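Local coordinates for protein BlEst2 (Bacillus licheniformis, PDB 6WPX) that probably hydrolyses ester bonds as a lipase or esterase, and is made as a propeptide form whose C-terminal domain is autoinhibitory, at residues F291-F305 and W367-F381. Numbering follows the deposited sequence.
Sequences FIRGGENHGLREEEF and WKIASSVKQKEAFLF
N297 and E377 meet where two antiparallel strand pairs, 291-297 with 377-381 and 300-305 with 367-372, join at their turns. The amide nitrogen N297 ND2 gives a nearly straight bond (167°) to E377 OE2 at 3.0 Å, on the anti side of the carboxylate. It also reaches S371 O at 3.0 Å, from above that carbonyl plane. N297 CG lies anti to the backbone N (chi1 176°), which turns the amide inward between the two ladders.

Behind it, F379 lays one ring face on the G294-G295 backbone, with G295 N 3.5 Å above the plane. The ring edge, CZ, meets a face of the R301 guanidinium, the two planes being 80° apart. R301 is held by a salt bridge from NE to E303 OE1 at 3.1 Å. Farther along, F305 CD1 lies 3.4 Å from F381 CZ, at the edge of the F381 ring, and W367 CB sits over a face of F305.

In the second shell, S371 OG donates to E377 OE2 on its syn side, while S320 and W318 bind E377 OE1. N297 OD1 accepts from G299 N in an Asx turn. A leucine in place of N297 would probably leave E377 OE2 and S371 O each one donor short, and G299 N without its Asx-turn acceptor.

The strand pairs thus pack as two layers of a beta-sandwich. Four hydrogen bonds grip the buried E377 carboxylate between them and would probably stabilise its negative charge.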
ATOM      1  N   PHE A 291       3.743  -8.514 -14.584  1.00 15.40           N
ATOM      2  CA  PHE A 291       2.815  -9.195 -15.475  1.00 14.84           C
ATOM      3  C   PHE A 291       1.801  -9.747 -14.503  1.00 16.03           C
ATOM      4  O   PHE A 291       2.181 -10.361 -13.489  1.00 16.07           O
ATOM      5  CB  PHE A 291       3.450 -10.328 -16.305  1.00 16.37           C
ATOM      6  CG  PHE A 291       2.384 -11.090 -17.067  1.00 17.42           C
ATOM      7  CD1 PHE A 291       1.771 -10.532 -18.187  1.00 19.62           C
ATOM      8  CD2 PHE A 291       1.971 -12.351 -16.648  1.00 16.82           C
ATOM      9  CE1 PHE A 291       0.805 -11.240 -18.899  1.00 20.44           C
ATOM     10  CE2 PHE A 291       1.006 -13.061 -17.364  1.00 20.36           C
ATOM     11  CZ  PHE A 291       0.426 -12.501 -18.485  1.00 19.22           C
ATOM     12  N   ILE A 292       0.515  -9.508 -14.782  1.00 13.84           N
ATOM     13  CA  ILE A 292      -0.559  -9.891 -13.865  1.00 13.16           C
ATOM     14  C   ILE A 292      -1.719 -10.564 -14.541  1.00 16.68           C
ATOM     15  O   ILE A 292      -2.195 -10.099 -15.567  1.00 16.18           O
ATOM     16  CB  ILE A 292      -1.076  -8.635 -13.067  1.00 15.01           C
ATOM     17  CG1 ILE A 292       0.047  -7.872 -12.350  1.00 13.98           C
ATOM     18  CG2 ILE A 292      -2.224  -8.972 -12.090  1.00 14.75           C
ATOM     19  CD1 ILE A 292      -0.363  -6.493 -11.869  1.00 18.42           C
ATOM     20  N   ARG A 293      -2.243 -11.621 -13.880  1.00 14.34           N
ATOM     21  CA  ARG A 293      -3.475 -12.315 -14.246  1.00 14.50           C
ATOM     22  C   ARG A 293      -4.264 -12.610 -12.979  1.00 16.71           C
ATOM     23  O   ARG A 293      -3.731 -12.540 -11.888  1.00 17.49           O
ATOM     24  CB  ARG A 293      -3.220 -13.588 -15.087  1.00 12.47           C
ATOM     25  CG  ARG A 293      -2.735 -13.315 -16.522  1.00 12.92           C
ATOM     26  CD  ARG A 293      -3.817 -12.677 -17.393  1.00 19.96           C
ATOM     27  NE  ARG A 293      -3.380 -12.423 -18.778  1.00 19.41           N
ATOM     28  CZ  ARG A 293      -2.823 -11.291 -19.196  1.00 27.69           C
ATOM     29  NH1 ARG A 293      -2.556 -10.319 -18.337  1.00 18.05           N
ATOM     30  NH2 ARG A 293      -2.481 -11.144 -20.465  1.00 20.53           N
ATOM     31  N   GLY A 294      -5.536 -12.884 -13.137  1.00 14.77           N
ATOM     32  CA  GLY A 294      -6.424 -13.220 -12.041  1.00 14.55           C
ATOM     33  C   GLY A 294      -7.604 -14.009 -12.552  1.00 20.13           C
ATOM     34  O   GLY A 294      -7.843 -14.080 -13.753  1.00 19.81           O
ATOM     35  N   GLY A 295      -8.357 -14.586 -11.641  1.00 19.09           N
ATOM     36  CA  GLY A 295      -9.519 -15.375 -12.023  1.00 17.62           C
ATOM     37  C   GLY A 295      -9.901 -16.308 -10.909  1.00 21.58           C
ATOM     38  O   GLY A 295      -9.560 -16.078  -9.747  1.00 22.17           O
ATOM     39  N   GLU A 296     -10.578 -17.366 -11.274  1.00 19.68           N
ATOM     40  CA  GLU A 296     -11.015 -18.412 -10.377  1.00 20.43           C
ATOM     41  C   GLU A 296     -10.521 -19.718 -10.944  1.00 27.93           C
ATOM     42  O   GLU A 296     -10.349 -19.850 -12.167  1.00 28.20           O
ATOM     43  CB  GLU A 296     -12.544 -18.423 -10.272  1.00 22.68           C
ATOM     44  CG  GLU A 296     -13.054 -17.331  -9.340  1.00 35.76           C
ATOM     45  CD  GLU A 296     -14.562 -17.138  -9.274  1.00 56.15           C
ATOM     46  OE1 GLU A 296     -15.280 -17.622 -10.178  1.00 41.16           O
ATOM     47  OE2 GLU A 296     -15.022 -16.476  -8.319  1.00 56.76           O
ATOM     48  N   ASN A 297     -10.245 -20.667 -10.048  1.00 23.75           N
ATOM     49  CA  ASN A 297      -9.767 -21.979 -10.420  1.00 23.14           C
ATOM     50  C   ASN A 297     -10.488 -23.026  -9.580  1.00 28.95           C
ATOM     51  O   ASN A 297     -10.424 -22.999  -8.350  1.00 27.41           O
ATOM     52  CB  ASN A 297      -8.253 -22.055 -10.212  1.00 20.26           C
ATOM     53  CG  ASN A 297      -7.653 -23.413 -10.470  1.00 33.73           C
ATOM     54  OD1 ASN A 297      -8.155 -24.196 -11.275  1.00 26.88           O
ATOM     55  ND2 ASN A 297      -6.538 -23.697  -9.822  1.00 27.86           N
ATOM     56  N   HIS A 298     -11.172 -23.950 -10.249  1.00 30.50           N
ATOM     57  CA  HIS A 298     -11.911 -25.027  -9.591  1.00 32.27           C
ATOM     58  C   HIS A 298     -11.168 -26.371  -9.689  1.00 38.67           C
ATOM     59  O   HIS A 298     -11.670 -27.373  -9.188  1.00 39.99           O
ATOM     60  CB  HIS A 298     -13.321 -25.142 -10.191  1.00 33.25           C
ATOM     61  CG  HIS A 298     -14.199 -23.970  -9.878  1.00 36.13           C
ATOM     62  ND1 HIS A 298     -14.061 -22.770 -10.553  1.00 36.96           N
ATOM     63  CD2 HIS A 298     -15.199 -23.854  -8.975  1.00 38.42           C
ATOM     64  CE1 HIS A 298     -14.983 -21.970 -10.046  1.00 36.47           C
ATOM     65  NE2 HIS A 298     -15.697 -22.581  -9.101  1.00 37.95           N
ATOM     66  N   GLY A 299      -9.996 -26.378 -10.327  1.00 33.04           N
ATOM     67  CA  GLY A 299      -9.182 -27.578 -10.481  1.00 33.08           C
ATOM     68  C   GLY A 299      -7.772 -27.237 -10.904  1.00 32.69           C
ATOM     69  O   GLY A 299      -6.936 -26.874 -10.075  1.00 32.53           O
ATOM     70  N   LEU A 300      -7.516 -27.322 -12.207  1.00 26.46           N
ATOM     71  CA  LEU A 300      -6.225 -26.975 -12.762  1.00 24.49           C
ATOM     72  C   LEU A 300      -6.348 -25.659 -13.523  1.00 28.62           C
ATOM     73  O   LEU A 300      -7.220 -25.510 -14.389  1.00 26.96           O
ATOM     74  CB  LEU A 300      -5.707 -28.083 -13.698  1.00 24.29           C
ATOM     75  CG  LEU A 300      -4.437 -27.740 -14.516  1.00 27.33           C
ATOM     76  CD1 LEU A 300      -3.205 -27.634 -13.631  1.00 27.01           C
ATOM     77  CD2 LEU A 300      -4.217 -28.759 -15.623  1.00 30.94           C
ATOM     78  N   ARG A 301      -5.476 -24.695 -13.187  1.00 26.55           N
ATOM     79  CA  ARG A 301      -5.409 -23.436 -13.907  1.00 24.63           C
ATOM     80  C   ARG A 301      -3.972 -23.217 -14.297  1.00 25.64           C
ATOM     81  O   ARG A 301      -3.078 -23.241 -13.444  1.00 25.45           O
ATOM     82  CB  ARG A 301      -5.920 -22.242 -13.078  1.00 23.39           C
ATOM     83  CG  ARG A 301      -5.787 -20.879 -13.794  1.00 24.62           C
ATOM     84  CD  ARG A 301      -6.833 -20.761 -14.887  1.00 32.07           C
ATOM     85  NE  ARG A 301      -6.960 -19.424 -15.449  1.00 40.05           N
ATOM     86  CZ  ARG A 301      -8.036 -18.655 -15.331  1.00 55.89           C
ATOM     87  NH1 ARG A 301      -9.078 -19.062 -14.617  1.00 45.62           N
ATOM     88  NH2 ARG A 301      -8.066 -17.458 -15.896  1.00 44.59           N
ATOM     89  N   GLU A 302      -3.758 -22.976 -15.582  1.00 20.42           N
ATOM     90  CA  GLU A 302      -2.427 -22.681 -16.086  1.00 21.05           C
ATOM     91  C   GLU A 302      -2.431 -21.293 -16.682  1.00 24.28           C
ATOM     92  O   GLU A 302      -3.408 -20.899 -17.325  1.00 20.52           O
ATOM     93  CB  GLU A 302      -1.962 -23.721 -17.105  1.00 22.70           C
ATOM     94  CG  GLU A 302      -1.965 -25.150 -16.573  1.00 36.20           C
ATOM     95  CD  GLU A 302      -1.281 -26.210 -17.424  1.00 61.45           C
ATOM     96  OE1 GLU A 302      -0.614 -27.077 -16.820  1.00 52.41           O
ATOM     97  OE2 GLU A 302      -1.447 -26.224 -18.666  1.00 64.37           O
ATOM     98  N   GLU A 303      -1.346 -20.547 -16.448  1.00 21.95           N
ATOM     99  CA  GLU A 303      -1.155 -19.206 -16.997  1.00 20.13           C
ATOM    100  C   GLU A 303       0.214 -19.125 -17.619  1.00 23.73           C
ATOM    101  O   GLU A 303       1.221 -19.325 -16.934  1.00 23.47           O
ATOM    102  CB  GLU A 303      -1.300 -18.100 -15.911  1.00 20.05           C
ATOM    103  CG  GLU A 303      -2.728 -17.852 -15.460  1.00 25.80           C
ATOM    104  CD  GLU A 303      -3.708 -17.265 -16.463  1.00 37.59           C
ATOM    105  OE1 GLU A 303      -4.914 -17.232 -16.128  1.00 28.14           O
ATOM    106  OE2 GLU A 303      -3.297 -16.878 -17.582  1.00 25.46           O
ATOM    107  N   GLU A 304       0.253 -18.851 -18.911  1.00 21.05           N
ATOM    108  CA  GLU A 304       1.521 -18.704 -19.610  1.00 22.99           C
ATOM    109  C   GLU A 304       2.000 -17.272 -19.458  1.00 25.89           C
ATOM    110  O   GLU A 304       1.202 -16.371 -19.236  1.00 24.97           O
ATOM    111  CB  GLU A 304       1.382 -19.038 -21.100  1.00 24.92           C
ATOM    112  CG  GLU A 304       1.200 -20.519 -21.379  1.00 32.68           C
ATOM    113  CD  GLU A 304       1.200 -20.875 -22.854  1.00 52.96           C
ATOM    114  OE1 GLU A 304       0.961 -19.983 -23.700  1.00 36.65           O
ATOM    115  OE2 GLU A 304       1.435 -22.061 -23.167  1.00 48.98           O
ATOM    116  N   PHE A 305       3.293 -17.071 -19.545  1.00 22.02           N
ATOM    117  CA  PHE A 305       3.871 -15.736 -19.513  1.00 20.57           C
ATOM    118  C   PHE A 305       5.212 -15.752 -20.206  1.00 24.73           C
ATOM    119  O   PHE A 305       5.985 -16.690 -20.049  1.00 24.87           O
ATOM    120  CB  PHE A 305       3.944 -15.124 -18.095  1.00 20.36           C
ATOM    121  CG  PHE A 305       4.908 -15.752 -17.117  1.00 20.24           C
ATOM    122  CD1 PHE A 305       4.529 -16.850 -16.350  1.00 21.64           C
ATOM    123  CD2 PHE A 305       6.167 -15.209 -16.918  1.00 19.58           C
ATOM    124  CE1 PHE A 305       5.414 -17.424 -15.429  1.00 22.18           C
ATOM    125  CE2 PHE A 305       7.059 -15.784 -15.999  1.00 22.65           C
ATOM    126  CZ  PHE A 305       6.671 -16.877 -15.249  1.00 22.08           C
ATOM    127  N   TRP A 367       7.120 -19.260 -20.212  1.00 22.99           N
ATOM    128  CA  TRP A 367       7.050 -19.981 -18.952  1.00 23.06           C
ATOM    129  C   TRP A 367       5.585 -20.227 -18.706  1.00 25.24           C
ATOM    130  O   TRP A 367       4.747 -19.604 -19.345  1.00 24.63           O
ATOM    131  CB  TRP A 367       7.588 -19.117 -17.807  1.00 22.09           C
ATOM    132  CG  TRP A 367       9.072 -19.001 -17.789  1.00 24.70           C
ATOM    133  CD1 TRP A 367       9.861 -18.430 -18.742  1.00 28.24           C
ATOM    134  CD2 TRP A 367       9.953 -19.501 -16.782  1.00 25.40           C
ATOM    135  NE1 TRP A 367      11.178 -18.515 -18.374  1.00 29.01           N
ATOM    136  CE2 TRP A 367      11.266 -19.158 -17.166  1.00 30.36           C
ATOM    137  CE3 TRP A 367       9.758 -20.154 -15.552  1.00 27.15           C
ATOM    138  CZ2 TRP A 367      12.388 -19.502 -16.401  1.00 30.14           C
ATOM    139  CZ3 TRP A 367      10.869 -20.456 -14.772  1.00 29.34           C
ATOM    140  CH2 TRP A 367      12.164 -20.141 -15.205  1.00 30.69           C
ATOM    141  N   LYS A 368       5.270 -21.097 -17.750  1.00 23.17           N
ATOM    142  CA  LYS A 368       3.892 -21.424 -17.425  1.00 21.57           C
ATOM    143  C   LYS A 368       3.782 -21.746 -15.956  1.00 24.21           C
ATOM    144  O   LYS A 368       4.577 -22.525 -15.414  1.00 23.52           O
ATOM    145  CB  LYS A 368       3.418 -22.604 -18.306  1.00 24.58           C
ATOM    146  CG  LYS A 368       1.991 -23.103 -18.047  1.00 29.76           C
ATOM    147  CD  LYS A 368       1.537 -24.170 -19.084  1.00 38.21           C
ATOM    148  CE  LYS A 368       2.268 -25.491 -18.990  1.00 52.60           C
ATOM    149  NZ  LYS A 368       1.641 -26.536 -19.855  1.00 62.01           N
ATOM    150  N   ILE A 369       2.802 -21.124 -15.300  1.00 21.32           N
ATOM    151  CA  ILE A 369       2.501 -21.422 -13.909  1.00 20.53           C
ATOM    152  C   ILE A 369       1.272 -22.319 -13.932  1.00 22.58           C
ATOM    153  O   ILE A 369       0.409 -22.162 -14.799  1.00 22.59           O
ATOM    154  CB  ILE A 369       2.324 -20.165 -13.002  1.00 23.36           C
ATOM    155  CG1 ILE A 369       2.318 -20.580 -11.484  1.00 24.45           C
ATOM    156  CG2 ILE A 369       1.039 -19.397 -13.355  1.00 23.11           C
ATOM    157  CD1 ILE A 369       2.976 -19.654 -10.582  1.00 27.95           C
ATOM    158  N   ALA A 370       1.198 -23.248 -12.995  1.00 20.35           N
ATOM    159  CA  ALA A 370       0.057 -24.132 -12.869  1.00 21.57           C
ATOM    160  C   ALA A 370      -0.336 -24.226 -11.407  1.00 27.61           C
ATOM    161  O   ALA A 370       0.519 -24.381 -10.545  1.00 27.68           O
ATOM    162  CB  ALA A 370       0.373 -25.514 -13.455  1.00 22.64           C
ATOM    163  N   SER A 371      -1.630 -24.092 -11.131  1.00 25.42           N
ATOM    164  CA  SER A 371      -2.172 -24.247  -9.780  1.00 25.18           C
ATOM    165  C   SER A 371      -3.197 -25.365  -9.833  1.00 29.04           C
ATOM    166  O   SER A 371      -4.139 -25.307 -10.628  1.00 27.41           O
ATOM    167  CB  SER A 371      -2.841 -22.964  -9.300  1.00 26.54           C
ATOM    168  OG  SER A 371      -3.347 -23.116  -7.986  1.00 32.73           O
ATOM    169  N   SER A 372      -2.971 -26.408  -9.037  1.00 27.52           N
ATOM    170  CA  SER A 372      -3.879 -27.549  -8.951  1.00 28.58           C
ATOM    171  C   SER A 372      -4.508 -27.498  -7.575  1.00 30.48           C
ATOM    172  O   SER A 372      -3.803 -27.489  -6.573  1.00 29.39           O
ATOM    173  CB  SER A 372      -3.136 -28.865  -9.174  1.00 34.33           C
ATOM    174  OG  SER A 372      -4.037 -29.957  -9.236  1.00 43.51           O
ATOM    175  N   VAL A 373      -5.831 -27.376  -7.536  1.00 28.50           N
ATOM    176  CA  VAL A 373      -6.583 -27.262  -6.285  1.00 29.74           C
ATOM    177  C   VAL A 373      -7.656 -28.346  -6.175  1.00 35.19           C
ATOM    178  O   VAL A 373      -8.157 -28.815  -7.193  1.00 34.62           O
ATOM    179  CB  VAL A 373      -7.186 -25.837  -6.088  1.00 33.09           C
ATOM    180  CG1 VAL A 373      -6.102 -24.777  -5.885  1.00 32.35           C
ATOM    181  CG2 VAL A 373      -8.108 -25.450  -7.239  1.00 32.35           C
ATOM    182  N   LYS A 374      -8.042 -28.670  -4.949  1.00 35.76           N
ATOM    183  CA  LYS A 374      -9.129 -29.638  -4.637  1.00 38.87           C
ATOM    184  C   LYS A 374     -10.360 -28.839  -4.213  1.00 45.20           C
ATOM    185  O   LYS A 374     -11.475 -29.323  -4.384  1.00 45.20           O
ATOM    186  CB  LYS A 374      -8.720 -30.561  -3.491  1.00 42.93           C
ATOM    187  N   GLN A 375     -10.101 -27.650  -3.669  1.00 43.13           N
ATOM    188  CA  GLN A 375     -11.102 -26.673  -3.200  1.00 42.67           C
ATOM    189  C   GLN A 375     -10.991 -25.441  -4.106  1.00 42.51           C
ATOM    190  O   GLN A 375      -9.890 -25.081  -4.453  1.00 40.37           O
ATOM    191  CB  GLN A 375     -10.754 -26.321  -1.761  1.00 44.54           C
ATOM    192  CG  GLN A 375     -11.483 -25.108  -1.204  1.00 56.05           C
ATOM    193  CD  GLN A 375     -11.346 -25.065   0.300  1.00 69.06           C
ATOM    194  OE1 GLN A 375     -11.978 -25.851   1.011  1.00 68.98           O
ATOM    195  NE2 GLN A 375     -10.529 -24.145   0.795  1.00 40.97           N
ATOM    196  N   LYS A 376     -12.129 -24.853  -4.429  1.00 37.00           N
ATOM    197  CA  LYS A 376     -12.318 -23.665  -5.289  1.00 34.03           C
ATOM    198  C   LYS A 376     -11.421 -22.512  -4.815  1.00 32.74           C
ATOM    199  O   LYS A 376     -11.307 -22.292  -3.603  1.00 29.87           O
ATOM    200  CB  LYS A 376     -13.805 -23.310  -5.246  1.00 37.23           C
ATOM    201  CG  LYS A 376     -14.278 -22.224  -6.190  1.00 56.52           C
ATOM    202  CD  LYS A 376     -15.737 -21.908  -6.004  1.00 69.24           C
ATOM    203  CE  LYS A 376     -16.575 -23.150  -5.781  1.00 81.78           C
ATOM    204  NZ  LYS A 376     -17.894 -22.862  -5.170  1.00 90.69           N
ATOM    205  N   GLU A 377     -10.765 -21.838  -5.758  1.00 27.39           N
ATOM    206  CA  GLU A 377      -9.904 -20.706  -5.360  1.00 25.88           C
ATOM    207  C   GLU A 377     -10.098 -19.508  -6.284  1.00 28.13           C
ATOM    208  O   GLU A 377     -10.469 -19.695  -7.404  1.00 26.47           O
ATOM    209  CB  GLU A 377      -8.423 -21.093  -5.350  1.00 26.55           C
ATOM    210  CG  GLU A 377      -7.827 -21.181  -6.739  1.00 30.16           C
ATOM    211  CD  GLU A 377      -6.319 -21.248  -6.819  1.00 36.41           C
ATOM    212  OE1 GLU A 377      -5.676 -20.942  -5.832  1.00 29.95           O
ATOM    213  OE2 GLU A 377      -5.817 -21.578  -7.880  1.00 25.50           O
ATOM    214  N   ALA A 378     -10.010 -18.321  -5.702  1.00 26.09           N
ATOM    215  CA  ALA A 378      -9.852 -17.091  -6.494  1.00 25.45           C
ATOM    216  C   ALA A 378      -8.340 -16.827  -6.452  1.00 25.17           C
ATOM    217  O   ALA A 378      -7.726 -17.081  -5.427  1.00 24.89           O
ATOM    218  CB  ALA A 378     -10.634 -15.931  -5.962  1.00 26.32           C
ATOM    219  N   PHE A 379      -7.771 -16.397  -7.563  1.00 18.52           N
ATOM    220  CA  PHE A 379      -6.339 -16.171  -7.587  1.00 16.54           C
ATOM    221  C   PHE A 379      -5.938 -14.846  -8.185  1.00 18.82           C
ATOM    222  O   PHE A 379      -6.702 -14.205  -8.902  1.00 19.07           O
ATOM    223  CB  PHE A 379      -5.625 -17.329  -8.332  1.00 18.38           C
ATOM    224  CG  PHE A 379      -5.770 -17.294  -9.845  1.00 19.11           C
ATOM    225  CD1 PHE A 379      -4.879 -16.565 -10.632  1.00 19.89           C
ATOM    226  CD2 PHE A 379      -6.802 -17.969 -10.476  1.00 19.87           C
ATOM    227  CE1 PHE A 379      -5.016 -16.520 -12.013  1.00 19.18           C
ATOM    228  CE2 PHE A 379      -6.931 -17.938 -11.863  1.00 22.69           C
ATOM    229  CZ  PHE A 379      -6.044 -17.206 -12.621  1.00 20.10           C
ATOM    230  N   LEU A 380      -4.707 -14.463  -7.905  1.00 15.30           N
ATOM    231  CA  LEU A 380      -4.051 -13.297  -8.464  1.00 14.52           C
ATOM    232  C   LEU A 380      -2.634 -13.764  -8.698  1.00 17.90           C
ATOM    233  O   LEU A 380      -1.951 -14.154  -7.765  1.00 16.61           O
ATOM    234  CB  LEU A 380      -4.111 -12.094  -7.506  1.00 13.72           C
ATOM    235  CG  LEU A 380      -3.564 -10.753  -8.030  1.00 14.82           C
ATOM    236  CD1 LEU A 380      -4.260 -10.332  -9.335  1.00 11.88           C
ATOM    237  CD2 LEU A 380      -3.722  -9.666  -6.986  1.00 15.54           C
ATOM    238  N   PHE A 381      -2.241 -13.810  -9.966  1.00 15.48           N
ATOM    239  CA  PHE A 381      -0.938 -14.283 -10.427  1.00 13.67           C
ATOM    240  C   PHE A 381      -0.116 -13.090 -10.812  1.00 18.62           C
ATOM    241  O   PHE A 381      -0.538 -12.305 -11.658  1.00 17.20           O
ATOM    242  CB  PHE A 381      -1.117 -15.241 -11.634  1.00 14.57           C
ATOM    243  CG  PHE A 381       0.183 -15.601 -12.317  1.00 15.84           C
ATOM    244  CD1 PHE A 381       1.277 -16.058 -11.579  1.00 18.33           C
ATOM    245  CD2 PHE A 381       0.323 -15.469 -13.692  1.00 17.14           C
ATOM    246  CE1 PHE A 381       2.485 -16.369 -12.206  1.00 19.32           C
ATOM    247  CE2 PHE A 381       1.526 -15.805 -14.328  1.00 19.27           C
ATOM    248  CZ  PHE A 381       2.597 -16.266 -13.580  1.00 16.99           C
TER